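Local coordinates for EVE domain-containing protein (Pseudomonas syringae pv. tomato str. DC3000, PDB 2EVE) that is of unknown function but, as an EVE domain related to the ASCH and PUA domains, may bind RNA or modified nucleic acid, at residues W4-E9 and A24-V29; F48-S53 and P57-I62; S118-L123 and A143-L148. All coordinates share one frame; numbering follows the deposited sequence.

Contact 1. Residues W4-E9 and A24-V29; sequences WLMKSE and ARWDGV. With 144 (tris-hydroxymethyl-methyl-ammonium), chain D.
M6, K7 and S8 on strand 4-8 meet W26 at the end of strand 24-26 while the two short strands run almost perpendicular, at 93° between their N-to-C directions, with axes no closer than 11.0 Å. The indole of W26 spans that gap. Its inner end presses on the M6 side chain, with CB of M6 3.5 Å from CZ2 of W26. M6 is a selenomethionine, and its side chain and that of W26 run antiparallel past one another, overlapping along their lengths. A bend at the far end of the M6 chain, chi3 -74°, lays the terminal methyl back over the indole: CE stands 3.8 Å from the centroid of the five-membered ring of W26, and SE of M6 lies 3.9 Å from that same centroid. This is a Met-aromatic contact over the face, with a CH-pi component from the methyl. The strands belong to one mixed sheet, in which 95-110, 58-71 and 46-51 come between the outermost strand 23-26 and strand 3-8; the indole reaches over them to strand 3-8, touching L97 and I99, while F47 and F49 meet it edge-to-face.

At the edge, near the ring plane, K7 O comes within 3.3 Å of CZ2 of W26. The indole N-H makes no direct bond to strand 4-8. Instead a water lying in the ring plane accepts from NE1 of W26 at 2.9 Å and donates to K7 O at 2.8 Å. S8 CB comes obliquely to within 3.8 Å of W26 CH2, while S8 OG is bonded to F13 O. K7 turns its extended chain the other way, and its CD touches O4 of the bound tris-hydroxymethyl-methyl-ammonium.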
ATOM      1  N   TRP A   4      -4.421  -0.615   7.243  1.00 10.31           N
ATOM      2  CA  TRP A   4      -4.587  -0.259   5.842  1.00  8.02           C
ATOM      3  C   TRP A   4      -4.016  -1.333   4.931  1.00  8.83           C
ATOM      4  O   TRP A   4      -3.524  -2.366   5.386  1.00  8.69           O
ATOM      5  CB  TRP A   4      -3.846   1.051   5.539  1.00  9.56           C
ATOM      6  CG  TRP A   4      -4.050   2.135   6.539  1.00 10.05           C
ATOM      7  CD1 TRP A   4      -3.400   2.293   7.732  1.00  9.56           C
ATOM      8  CD2 TRP A   4      -4.995   3.201   6.453  1.00  8.66           C
ATOM      9  NE1 TRP A   4      -3.887   3.391   8.396  1.00  9.30           N
ATOM     10  CE2 TRP A   4      -4.872   3.965   7.634  1.00 10.29           C
ATOM     11  CE3 TRP A   4      -5.941   3.581   5.494  1.00 11.00           C
ATOM     12  CZ2 TRP A   4      -5.660   5.093   7.882  1.00 11.21           C
ATOM     13  CZ3 TRP A   4      -6.726   4.704   5.741  1.00 10.31           C
ATOM     14  CH2 TRP A   4      -6.581   5.443   6.926  1.00 10.66           C
ATOM     15  N   LEU A   5      -4.093  -1.067   3.633  1.00  8.53           N
ATOM     16  CA  LEU A   5      -3.537  -1.944   2.615  1.00  7.85           C
ATOM     17  C   LEU A   5      -3.058  -1.037   1.489  1.00  7.80           C
ATOM     18  O   LEU A   5      -3.753  -0.096   1.099  1.00  8.48           O
ATOM     19  CB  LEU A   5      -4.586  -2.943   2.094  1.00  7.24           C
ATOM     20  CG  LEU A   5      -4.088  -3.922   1.022  1.00  8.93           C
ATOM     21  CD1 LEU A   5      -4.798  -5.268   1.145  1.00 10.49           C
ATOM     22  CD2 LEU A   5      -4.308  -3.322  -0.355  1.00  9.00           C
HETATM   23  N   MSE A   6      -1.852  -1.298   0.995  1.00  8.27           N
HETATM   24  CA  MSE A   6      -1.287  -0.517  -0.100  1.00  8.17           C
HETATM   25  C   MSE A   6      -0.687  -1.448  -1.149  1.00  8.17           C
HETATM   26  O   MSE A   6      -0.089  -2.468  -0.809  1.00  9.64           O
HETATM   27  CB  MSE A   6      -0.226   0.452   0.423  1.00 11.10           C
HETATM   28  CG  MSE A   6      -0.764   1.444   1.453  1.00  9.79           C
HETATM   29 SE   MSE A   6       0.353   3.018   1.634  1.00 21.93          SE
HETATM   30  CE  MSE A   6       1.776   2.162   2.588  1.00 11.00           C
ATOM     31  N   LYS A   7      -0.844  -1.075  -2.418  1.00  7.96           N
ATOM     32  CA  LYS A   7      -0.371  -1.877  -3.545  1.00  9.60           C
ATOM     33  C   LYS A   7       0.976  -1.473  -4.133  1.00 10.16           C
ATOM     34  O   LYS A   7       1.319  -0.293  -4.179  1.00 10.56           O
ATOM     35  CB  LYS A   7      -1.404  -1.842  -4.673  1.00 10.84           C
ATOM     36  CG  LYS A   7      -2.787  -2.317  -4.284  1.00 12.22           C
ATOM     37  CD  LYS A   7      -3.722  -2.285  -5.487  1.00 16.54           C
ATOM     38  CE  LYS A   7      -5.122  -2.730  -5.109  1.00 19.88           C
ATOM     39  NZ  LYS A   7      -6.052  -2.695  -6.270  1.00 22.33           N
ATOM     40  N   SER A   8       1.723  -2.472  -4.601  1.00  9.89           N
ATOM     41  CA  SER A   8       3.022  -2.251  -5.224  1.00 10.26           C
ATOM     42  C   SER A   8       3.409  -3.423  -6.120  1.00 11.45           C
ATOM     43  O   SER A   8       3.221  -4.580  -5.751  1.00 10.76           O
ATOM     44  CB  SER A   8       4.106  -2.066  -4.161  1.00 10.70           C
ATOM     45  OG  SER A   8       5.365  -1.793  -4.770  1.00 11.19           O
ATOM     46  N   GLU A   9       3.940  -3.116  -7.299  1.00 12.16           N
ATOM     47  CA  GLU A   9       4.391  -4.157  -8.214  1.00 14.42           C
ATOM     48  C   GLU A   9       5.713  -4.644  -7.631  1.00 13.84           C
ATOM     49  O   GLU A   9       6.641  -3.857  -7.449  1.00 13.08           O
ATOM     50  CB  GLU A   9       4.615  -3.588  -9.613  1.00 18.32           C
ATOM     51  CG  GLU A   9       3.357  -3.098 -10.293  1.00 25.40           C
ATOM     52  CD  GLU A   9       3.607  -2.640 -11.716  1.00 29.26           C
ATOM     53  OE1 GLU A   9       2.643  -2.188 -12.369  1.00 33.24           O
ATOM     54  OE2 GLU A   9       4.763  -2.733 -12.180  1.00 32.49           O
ATOM     55  N   ALA A  24      11.687   2.680   4.128  1.00  8.59           N
ATOM     56  CA  ALA A  24      11.766   3.243   2.793  1.00  9.13           C
ATOM     57  C   ALA A  24      10.647   4.242   2.544  1.00  9.62           C
ATOM     58  O   ALA A  24       9.750   4.402   3.371  1.00  9.60           O
ATOM     59  CB  ALA A  24      11.688   2.118   1.765  1.00 10.46           C
ATOM     60  N   ARG A  25      10.704   4.909   1.396  1.00 10.07           N
ATOM     61  CA  ARG A  25       9.681   5.879   1.032  1.00  9.70           C
ATOM     62  C   ARG A  25       8.647   5.241   0.117  1.00 10.42           C
ATOM     63  O   ARG A  25       8.991   4.553  -0.846  1.00 13.40           O
ATOM     64  CB  ARG A  25      10.300   7.081   0.314  1.00 10.52           C
ATOM     65  CG  ARG A  25       9.284   8.159  -0.070  1.00 11.35           C
ATOM     66  CD  ARG A  25       9.958   9.328  -0.769  1.00 11.86           C
ATOM     67  NE  ARG A  25      10.490   8.945  -2.074  1.00 11.79           N
ATOM     68  CZ  ARG A  25      11.616   9.429  -2.585  1.00 15.33           C
ATOM     69  NH1 ARG A  25      12.332  10.311  -1.898  1.00 16.23           N
ATOM     70  NH2 ARG A  25      12.022   9.038  -3.785  1.00 17.23           N
ATOM     71  N   TRP A  26       7.376   5.466   0.431  1.00  8.18           N
ATOM     72  CA  TRP A  26       6.284   4.957  -0.383  1.00  7.67           C
ATOM     73  C   TRP A  26       5.841   6.165  -1.190  1.00  7.73           C
ATOM     74  O   TRP A  26       5.387   7.157  -0.627  1.00  9.32           O
ATOM     75  CB  TRP A  26       5.132   4.479   0.499  1.00  8.74           C
ATOM     76  CG  TRP A  26       4.159   3.587  -0.219  1.00  8.31           C
ATOM     77  CD1 TRP A  26       3.101   3.968  -0.997  1.00  8.63           C
ATOM     78  CD2 TRP A  26       4.182   2.157  -0.242  1.00  9.42           C
ATOM     79  NE1 TRP A  26       2.464   2.853  -1.508  1.00  8.58           N
ATOM     80  CE2 TRP A  26       3.112   1.732  -1.061  1.00  8.47           C
ATOM     81  CE3 TRP A  26       5.012   1.193   0.343  1.00  9.88           C
ATOM     82  CZ2 TRP A  26       2.846   0.378  -1.300  1.00  9.50           C
ATOM     83  CZ3 TRP A  26       4.748  -0.152   0.106  1.00 10.25           C
ATOM     84  CH2 TRP A  26       3.676  -0.544  -0.712  1.00  8.40           C
ATOM     85  N   ASP A  27       5.984   6.095  -2.506  1.00  7.34           N
ATOM     86  CA  ASP A  27       5.603   7.222  -3.339  1.00  8.07           C
ATOM     87  C   ASP A  27       4.869   6.769  -4.585  1.00  8.34           C
ATOM     88  O   ASP A  27       4.473   5.613  -4.685  1.00  8.49           O
ATOM     89  CB  ASP A  27       6.851   8.016  -3.729  1.00  9.33           C
ATOM     90  CG  ASP A  27       7.933   7.144  -4.334  1.00 12.12           C
ATOM     91  OD1 ASP A  27       7.601   6.291  -5.182  1.00 12.11           O
ATOM     92  OD2 ASP A  27       9.118   7.311  -3.972  1.00 11.39           O
ATOM     93  N   GLY A  28       4.672   7.688  -5.524  1.00  6.70           N
ATOM     94  CA  GLY A  28       4.004   7.335  -6.764  1.00  7.11           C
ATOM     95  C   GLY A  28       2.514   7.067  -6.688  1.00  6.62           C
ATOM     96  O   GLY A  28       1.949   6.455  -7.603  1.00  6.68           O
ATOM     97  N   VAL A  29       1.867   7.494  -5.608  1.00  6.45           N
ATOM     98  CA  VAL A  29       0.426   7.307  -5.494  1.00  7.27           C
ATOM     99  C   VAL A  29      -0.170   8.503  -6.228  1.00  7.97           C
ATOM    100  O   VAL A  29       0.048   9.653  -5.841  1.00  8.65           O
ATOM    101  CB  VAL A  29      -0.021   7.269  -4.025  1.00  5.19           C
ATOM    102  CG1 VAL A  29      -1.535   7.144  -3.943  1.00  5.84           C
ATOM    103  CG2 VAL A  29       0.641   6.077  -3.330  1.00  8.95           C
TER
HETATM  104  C1  144 D 303      -3.117  -5.596 -10.105  1.00 26.65           C
HETATM  105  N   144 D 303      -4.332  -5.007  -9.558  1.00 29.02           N
HETATM  106  C2  144 D 303      -5.117  -6.087  -8.873  1.00 29.15           C
HETATM  107  O2  144 D 303      -4.783  -7.385  -8.343  1.00 30.24           O
HETATM  108  C3  144 D 303      -5.029  -4.347 -10.743  1.00 28.61           C
HETATM  109  O3  144 D 303      -6.258  -3.668 -10.412  1.00 31.08           O
HETATM  110  C4  144 D 303      -3.869  -4.049  -8.532  1.00 29.31           C
HETATM  111  O4  144 D 303      -2.999  -2.726  -8.740  1.00 33.20           O
HETATM  112  O   HOH W   1       0.254   2.111  -3.265  1.00 11.59           O

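Contact 2. Residues F48-S53 and P57-I62; sequences FFYHSS and PGIAGI. With 144 (tris-hydroxymethyl-methyl-ammonium), chain D.
A beta hairpin made by strands 46-51 and 58-71 carries this contact, and it is broken by a classic beta bulge in which A60 and G61 both face F49. The bulge divides the two backbone bonds of F49 between those residues. A60 N gives a 2.8 Å bond to F49 O, arriving almost in line with the carbonyl at 167°. F49 N reaches G61 O at 2.9 Å but stands above that carbonyl's plane, 47° out of it. Toward the turn the pairing is regular: H51 N donates to G58 O at 2.8 Å, and G58 N returns a 3.1 Å bond to H51 O, in the carbonyl plane and on a lone pair.

On the face of F48, Y50, I59 and I62, the ring of F48 crosses I59, its CD1 3.8 Å from I59 CG2, and lies alongside I62 with both side chains pointing the same way. W142 stacks on F48, and I145 of helix 139-149 touches both F48 and I59. On the other, with F49 and H51, A60 CB sits over the middle of the H51 imidazole, 3.5 Å from the ring centroid, in a CH-pi contact. The H51 ring is also held, since NE2 bonds the backbone N of I15.

Y50 links the hairpin to the ligand pocket. With CG anti to the backbone N, chi1 179°, its ring lies along the other strand, and G58 brings only backbone against it: G58 N is over one face near the rim, and CE2 of Y50 is 3.4 Å from G58 CA. S52 CB and S53 N also touch the tris-hydroxymethyl-methyl-ammonium. Ligand O2 lies in the Y50 ring plane, at its edge, and shares a 2.6 Å hydrogen bond with Y50 OH.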
ATOM      1  N   PHE A  48      -1.148  -3.917   5.031  1.00  7.59           N
ATOM      2  CA  PHE A  48      -0.829  -5.125   4.291  1.00  8.53           C
ATOM      3  C   PHE A  48      -0.141  -4.691   3.009  1.00  8.20           C
ATOM      4  O   PHE A  48      -0.616  -3.793   2.311  1.00  8.18           O
ATOM      5  CB  PHE A  48      -2.093  -5.913   3.951  1.00  8.54           C
ATOM      6  CG  PHE A  48      -2.661  -6.664   5.110  1.00 11.13           C
ATOM      7  CD1 PHE A  48      -1.844  -7.469   5.897  1.00 10.08           C
ATOM      8  CD2 PHE A  48      -4.012  -6.571   5.419  1.00 11.10           C
ATOM      9  CE1 PHE A  48      -2.364  -8.173   6.975  1.00  9.76           C
ATOM     10  CE2 PHE A  48      -4.543  -7.271   6.496  1.00 13.22           C
ATOM     11  CZ  PHE A  48      -3.718  -8.074   7.277  1.00 11.56           C
ATOM     12  N   PHE A  49       0.992  -5.321   2.725  1.00  8.01           N
ATOM     13  CA  PHE A  49       1.782  -5.036   1.528  1.00  9.01           C
ATOM     14  C   PHE A  49       1.245  -5.969   0.440  1.00  9.54           C
ATOM     15  O   PHE A  49       1.493  -7.175   0.460  1.00 10.56           O
ATOM     16  CB  PHE A  49       3.261  -5.335   1.823  1.00  9.35           C
ATOM     17  CG  PHE A  49       4.237  -4.743   0.828  1.00  6.74           C
ATOM     18  CD1 PHE A  49       4.144  -5.022  -0.534  1.00  9.70           C
ATOM     19  CD2 PHE A  49       5.291  -3.947   1.277  1.00  7.43           C
ATOM     20  CE1 PHE A  49       5.093  -4.515  -1.437  1.00  9.46           C
ATOM     21  CE2 PHE A  49       6.238  -3.441   0.389  1.00  7.29           C
ATOM     22  CZ  PHE A  49       6.143  -3.722  -0.971  1.00  8.84           C
ATOM     23  N   TYR A  50       0.502  -5.404  -0.504  1.00  8.70           N
ATOM     24  CA  TYR A  50      -0.102  -6.182  -1.579  1.00  9.06           C
ATOM     25  C   TYR A  50       0.691  -6.111  -2.883  1.00  8.94           C
ATOM     26  O   TYR A  50       0.957  -5.026  -3.404  1.00 11.19           O
ATOM     27  CB  TYR A  50      -1.541  -5.690  -1.793  1.00  9.13           C
ATOM     28  CG  TYR A  50      -2.301  -6.388  -2.898  1.00  9.87           C
ATOM     29  CD1 TYR A  50      -2.165  -5.990  -4.227  1.00 11.50           C
ATOM     30  CD2 TYR A  50      -3.157  -7.448  -2.611  1.00 12.23           C
ATOM     31  CE1 TYR A  50      -2.865  -6.635  -5.248  1.00 12.91           C
ATOM     32  CE2 TYR A  50      -3.861  -8.098  -3.621  1.00 12.29           C
ATOM     33  CZ  TYR A  50      -3.711  -7.689  -4.930  1.00 13.65           C
ATOM     34  OH  TYR A  50      -4.404  -8.333  -5.924  1.00 15.88           O
ATOM     35  N   HIS A  51       1.077  -7.279  -3.394  1.00 10.75           N
ATOM     36  CA  HIS A  51       1.824  -7.369  -4.644  1.00 10.08           C
ATOM     37  C   HIS A  51       0.853  -7.328  -5.814  1.00 12.16           C
ATOM     38  O   HIS A  51      -0.008  -8.194  -5.945  1.00 14.16           O
ATOM     39  CB  HIS A  51       2.634  -8.667  -4.689  1.00 10.63           C
ATOM     40  CG  HIS A  51       3.903  -8.616  -3.898  1.00 11.73           C
ATOM     41  ND1 HIS A  51       4.767  -9.686  -3.813  1.00 10.66           N
ATOM     42  CD2 HIS A  51       4.468  -7.616  -3.179  1.00 11.16           C
ATOM     43  CE1 HIS A  51       5.811  -9.348  -3.076  1.00 11.89           C
ATOM     44  NE2 HIS A  51       5.655  -8.098  -2.680  1.00 11.10           N
ATOM     45  N   SER A  52       1.007  -6.318  -6.666  1.00 12.42           N
ATOM     46  CA  SER A  52       0.138  -6.130  -7.823  1.00 16.15           C
ATOM     47  C   SER A  52       0.869  -6.322  -9.152  1.00 16.89           C
ATOM     48  O   SER A  52       2.095  -6.262  -9.207  1.00 18.32           O
ATOM     49  CB  SER A  52      -0.468  -4.725  -7.772  1.00 16.99           C
ATOM     50  OG  SER A  52       0.552  -3.737  -7.807  1.00 20.36           O
ATOM     51  N   SER A  53       0.106  -6.547 -10.220  1.00 18.58           N
ATOM     52  CA  SER A  53       0.669  -6.742 -11.559  1.00 19.85           C
ATOM     53  C   SER A  53       1.857  -7.695 -11.552  1.00 20.01           C
ATOM     54  O   SER A  53       2.966  -7.319 -11.931  1.00 22.94           O
ATOM     55  CB  SER A  53       1.111  -5.398 -12.148  1.00 20.95           C
ATOM     56  OG  SER A  53       0.028  -4.489 -12.227  1.00 25.74           O
ATOM     57  N   PRO A  57      -0.243 -12.311  -7.524  1.00 20.02           N
ATOM     58  CA  PRO A  57      -0.800 -11.148  -6.826  1.00 19.08           C
ATOM     59  C   PRO A  57      -1.468 -11.506  -5.505  1.00 18.06           C
ATOM     60  O   PRO A  57      -2.090 -12.559  -5.378  1.00 18.51           O
ATOM     61  CB  PRO A  57      -1.791 -10.585  -7.840  1.00 20.02           C
ATOM     62  CG  PRO A  57      -2.290 -11.826  -8.521  1.00 21.52           C
ATOM     63  CD  PRO A  57      -1.007 -12.594  -8.753  1.00 21.61           C
ATOM     64  N   GLY A  58      -1.340 -10.625  -4.521  1.00 14.53           N
ATOM     65  CA  GLY A  58      -1.947 -10.890  -3.233  1.00 12.10           C
ATOM     66  C   GLY A  58      -1.173 -10.254  -2.104  1.00 12.14           C
ATOM     67  O   GLY A  58      -0.158  -9.599  -2.330  1.00 11.07           O
ATOM     68  N   ILE A  59      -1.654 -10.444  -0.882  1.00 11.49           N
ATOM     69  CA  ILE A  59      -0.985  -9.879   0.282  1.00 11.59           C
ATOM     70  C   ILE A  59       0.287 -10.673   0.561  1.00 11.77           C
ATOM     71  O   ILE A  59       0.242 -11.876   0.816  1.00 11.32           O
ATOM     72  CB  ILE A  59      -1.921  -9.903   1.496  1.00 10.62           C
ATOM     73  CG1 ILE A  59      -3.135  -9.016   1.200  1.00 10.72           C
ATOM     74  CG2 ILE A  59      -1.188  -9.420   2.737  1.00 11.24           C
ATOM     75  CD1 ILE A  59      -4.203  -9.033   2.262  1.00 10.10           C
ATOM     76  N   ALA A  60       1.423  -9.981   0.515  1.00 10.46           N
ATOM     77  CA  ALA A  60       2.723 -10.616   0.704  1.00 11.03           C
ATOM     78  C   ALA A  60       3.389 -10.374   2.051  1.00 11.26           C
ATOM     79  O   ALA A  60       4.382 -11.029   2.381  1.00 11.84           O
ATOM     80  CB  ALA A  60       3.660 -10.179  -0.408  1.00 11.66           C
ATOM     81  N   GLY A  61       2.856  -9.435   2.821  1.00 11.18           N
ATOM     82  CA  GLY A  61       3.438  -9.145   4.115  1.00 10.41           C
ATOM     83  C   GLY A  61       2.789  -7.970   4.812  1.00 11.27           C
ATOM     84  O   GLY A  61       1.702  -7.524   4.432  1.00 11.60           O
ATOM     85  N   ILE A  62       3.476  -7.464   5.829  1.00  9.74           N
ATOM     86  CA  ILE A  62       2.989  -6.352   6.631  1.00  9.80           C
ATOM     87  C   ILE A  62       4.056  -5.275   6.800  1.00 10.63           C
ATOM     88  O   ILE A  62       5.242  -5.575   6.947  1.00 10.12           O
ATOM     89  CB  ILE A  62       2.575  -6.847   8.031  1.00 10.53           C
ATOM     90  CG1 ILE A  62       1.503  -7.929   7.894  1.00 10.85           C
ATOM     91  CG2 ILE A  62       2.072  -5.687   8.874  1.00  8.86           C
ATOM     92  CD1 ILE A  62       1.143  -8.594   9.217  1.00 11.86           C
TER
HETATM   93  C1  144 D 303      -3.117  -5.596 -10.105  1.00 26.65           C
HETATM   94  N   144 D 303      -4.332  -5.007  -9.558  1.00 29.02           N
HETATM   95  C2  144 D 303      -5.117  -6.087  -8.873  1.00 29.15           C
HETATM   96  O2  144 D 303      -4.783  -7.385  -8.343  1.00 30.24           O
HETATM   97  C3  144 D 303      -5.029  -4.347 -10.743  1.00 28.61           C
HETATM   98  O3  144 D 303      -6.258  -3.668 -10.412  1.00 31.08           O
HETATM   99  C4  144 D 303      -3.869  -4.049  -8.532  1.00 29.31           C
HETATM  100  O4  144 D 303      -2.999  -2.726  -8.740  1.00 33.20           O

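Contact 3. Residues S118-L123 and A143-L148; sequences SQLEQL and AAILAL
The carboxamide of Q119 is the flat group of this contact, and the methyl of A144 sits over one of its faces, with A144 CB 3.7 Å from Q119 OE1 and 4.0 Å from Q119 CD. The amide is thus laid across a small helix side chain, and no hydrogen bond links the two segments. Q119 gets there by holding CG beside its own backbone N, chi1 -81°, and then running straight on through CG, which carries the amide out over the helix.

Deeper in, the contact is purely apolar. L120 pushes its branched end at I145 and the two side chains cross at about a right angle. Both methyls of the leucine face the same branch of I145: CD1 of L120 is 3.8 Å from I145 CG1, and CD2 of L120 is 3.9 Å from that CG1. A144 CB adds a looser touch to L120 CD2. On the loop side, L120 opens a type I turn closed by L123 N bonding back to L120 O, so the backbone that presents this leucine is itself tied.

The loop follows helix 111-115 and precedes strand 134-137. L120 also rests on L114 of helix 111-115 and on Q141 of helix 139-149, and L123 packs on M135 and V137 of strand 134-137.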
ATOM      1  N   SER A 118     -15.992 -14.228   3.099  1.00 20.52           N
ATOM      2  CA  SER A 118     -17.177 -13.409   3.316  1.00 20.87           C
ATOM      3  C   SER A 118     -16.878 -12.201   4.207  1.00 21.12           C
ATOM      4  O   SER A 118     -17.470 -11.135   4.035  1.00 21.30           O
ATOM      5  CB  SER A 118     -18.300 -14.253   3.937  1.00 22.51           C
ATOM      6  OG  SER A 118     -17.923 -14.771   5.201  1.00 25.35           O
ATOM      7  N   GLN A 119     -15.957 -12.365   5.151  1.00 21.35           N
ATOM      8  CA  GLN A 119     -15.598 -11.281   6.058  1.00 20.91           C
ATOM      9  C   GLN A 119     -14.889 -10.123   5.369  1.00 18.92           C
ATOM     10  O   GLN A 119     -14.733  -9.051   5.952  1.00 19.27           O
ATOM     11  CB  GLN A 119     -14.713 -11.803   7.193  1.00 23.95           C
ATOM     12  CG  GLN A 119     -15.474 -12.463   8.323  1.00 28.05           C
ATOM     13  CD  GLN A 119     -14.559 -12.944   9.429  1.00 30.22           C
ATOM     14  OE1 GLN A 119     -13.823 -13.918   9.264  1.00 33.61           O
ATOM     15  NE2 GLN A 119     -14.591 -12.254  10.564  1.00 31.82           N
ATOM     16  N   LEU A 120     -14.459 -10.335   4.130  1.00 17.17           N
ATOM     17  CA  LEU A 120     -13.762  -9.287   3.393  1.00 16.39           C
ATOM     18  C   LEU A 120     -14.599  -8.718   2.251  1.00 16.67           C
ATOM     19  O   LEU A 120     -14.084  -7.987   1.412  1.00 16.07           O
ATOM     20  CB  LEU A 120     -12.443  -9.826   2.832  1.00 15.60           C
ATOM     21  CG  LEU A 120     -11.447 -10.442   3.822  1.00 16.16           C
ATOM     22  CD1 LEU A 120     -10.215 -10.928   3.068  1.00 15.64           C
ATOM     23  CD2 LEU A 120     -11.057  -9.415   4.874  1.00 16.74           C
ATOM     24  N   GLU A 121     -15.887  -9.040   2.218  1.00 17.12           N
ATOM     25  CA  GLU A 121     -16.746  -8.552   1.144  1.00 19.03           C
ATOM     26  C   GLU A 121     -16.802  -7.030   1.032  1.00 17.74           C
ATOM     27  O   GLU A 121     -17.055  -6.495  -0.048  1.00 18.78           O
ATOM     28  CB  GLU A 121     -18.163  -9.107   1.305  1.00 20.66           C
ATOM     29  CG  GLU A 121     -18.256 -10.612   1.127  1.00 27.03           C
ATOM     30  CD  GLU A 121     -19.682 -11.118   1.221  1.00 29.68           C
ATOM     31  OE1 GLU A 121     -20.330 -10.875   2.260  1.00 32.00           O
ATOM     32  OE2 GLU A 121     -20.151 -11.757   0.257  1.00 33.75           O
ATOM     33  N   GLN A 122     -16.559  -6.337   2.142  1.00 17.87           N
ATOM     34  CA  GLN A 122     -16.594  -4.876   2.154  1.00 18.23           C
ATOM     35  C   GLN A 122     -15.233  -4.237   1.895  1.00 16.82           C
ATOM     36  O   GLN A 122     -15.102  -3.014   1.917  1.00 17.00           O
ATOM     37  CB  GLN A 122     -17.142  -4.372   3.491  1.00 21.33           C
ATOM     38  CG  GLN A 122     -18.602  -4.712   3.725  1.00 25.56           C
ATOM     39  CD  GLN A 122     -19.514  -4.094   2.683  1.00 29.86           C
ATOM     40  OE1 GLN A 122     -19.555  -2.873   2.524  1.00 33.14           O
ATOM     41  NE2 GLN A 122     -20.251  -4.935   1.965  1.00 32.70           N
ATOM     42  N   LEU A 123     -14.223  -5.064   1.652  1.00 15.57           N
ATOM     43  CA  LEU A 123     -12.884  -4.556   1.380  1.00 14.94           C
ATOM     44  C   LEU A 123     -12.828  -4.121  -0.082  1.00 15.11           C
ATOM     45  O   LEU A 123     -13.125  -4.906  -0.980  1.00 15.86           O
ATOM     46  CB  LEU A 123     -11.853  -5.652   1.641  1.00 13.98           C
ATOM     47  CG  LEU A 123     -10.381  -5.250   1.556  1.00 11.83           C
ATOM     48  CD1 LEU A 123     -10.049  -4.245   2.659  1.00 15.44           C
ATOM     49  CD2 LEU A 123      -9.525  -6.496   1.687  1.00 15.50           C
ATOM     50  N   ALA A 143      -7.970  -8.924  11.323  1.00 11.86           N
ATOM     51  CA  ALA A 143      -7.901 -10.168  12.079  1.00 13.42           C
ATOM     52  C   ALA A 143      -8.223 -11.361  11.188  1.00 12.41           C
ATOM     53  O   ALA A 143      -7.608 -12.420  11.307  1.00 14.72           O
ATOM     54  CB  ALA A 143      -8.870 -10.118  13.256  1.00 14.84           C
ATOM     55  N   ALA A 144      -9.189 -11.189  10.288  1.00 13.70           N
ATOM     56  CA  ALA A 144      -9.580 -12.265   9.387  1.00 12.34           C
ATOM     57  C   ALA A 144      -8.435 -12.656   8.463  1.00 13.70           C
ATOM     58  O   ALA A 144      -8.204 -13.839   8.211  1.00 13.86           O
ATOM     59  CB  ALA A 144     -10.795 -11.845   8.565  1.00 12.34           C
ATOM     60  N   ILE A 145      -7.718 -11.662   7.954  1.00 11.83           N
ATOM     61  CA  ILE A 145      -6.605 -11.935   7.060  1.00 12.32           C
ATOM     62  C   ILE A 145      -5.446 -12.585   7.814  1.00 12.03           C
ATOM     63  O   ILE A 145      -4.812 -13.510   7.306  1.00 12.95           O
ATOM     64  CB  ILE A 145      -6.148 -10.643   6.344  1.00 12.22           C
ATOM     65  CG1 ILE A 145      -7.243 -10.207   5.366  1.00 13.66           C
ATOM     66  CG2 ILE A 145      -4.840 -10.881   5.599  1.00 12.73           C
ATOM     67  CD1 ILE A 145      -7.052  -8.833   4.776  1.00 13.50           C
ATOM     68  N   LEU A 146      -5.176 -12.125   9.032  1.00 13.21           N
ATOM     69  CA  LEU A 146      -4.098 -12.721   9.814  1.00 13.86           C
ATOM     70  C   LEU A 146      -4.409 -14.195  10.074  1.00 15.55           C
ATOM     71  O   LEU A 146      -3.515 -15.041  10.036  1.00 16.78           O
ATOM     72  CB  LEU A 146      -3.912 -11.993  11.148  1.00 14.92           C
ATOM     73  CG  LEU A 146      -3.339 -10.574  11.124  1.00 14.89           C
ATOM     74  CD1 LEU A 146      -3.145 -10.094  12.555  1.00 15.37           C
ATOM     75  CD2 LEU A 146      -2.011 -10.550  10.375  1.00 14.31           C
ATOM     76  N   ALA A 147      -5.678 -14.499  10.330  1.00 15.76           N
ATOM     77  CA  ALA A 147      -6.090 -15.874  10.588  1.00 17.52           C
ATOM     78  C   ALA A 147      -5.901 -16.743   9.348  1.00 18.31           C
ATOM     79  O   ALA A 147      -5.650 -17.942   9.457  1.00 19.60           O
ATOM     80  CB  ALA A 147      -7.549 -15.911  11.040  1.00 17.20           C
ATOM     81  N   LEU A 148      -6.028 -16.138   8.170  1.00 20.12           N
ATOM     82  CA  LEU A 148      -5.857 -16.871   6.920  1.00 21.31           C
ATOM     83  C   LEU A 148      -4.420 -17.345   6.751  1.00 22.87           C
ATOM     84  O   LEU A 148      -4.163 -18.328   6.059  1.00 21.91           O
ATOM     85  CB  LEU A 148      -6.250 -16.003   5.721  1.00 23.10           C
ATOM     86  CG  LEU A 148      -7.740 -15.798   5.453  1.00 24.82           C
ATOM     87  CD1 LEU A 148      -7.908 -14.901   4.233  1.00 24.86           C
ATOM     88  CD2 LEU A 148      -8.419 -17.146   5.218  1.00 24.72           C
TER

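How the contacts relate
The three contacts follow one another along the chain, each closing before the next opens, all within the EVE domain. Contacts 1 and 2 have centres 10 Å apart and share the mixed sheet: strands 3-8 and 46-51 are neighbours, joined by probable backbone bonds such as W4 O to F48 N, and both contacts touch the tris-hydroxymethyl-methyl-ammonium. Contact 3 is more peripheral, 14 Å from contact 2 and 21 Å from contact 1 between centres. Helix 139-149 ties it to the sheet, with I145 CD1 3.4 Å from F48 CE2. Packing thus runs from the outer loop through the helix to the hairpin and strand 3-8, which both contribute residues to the ligand pocket.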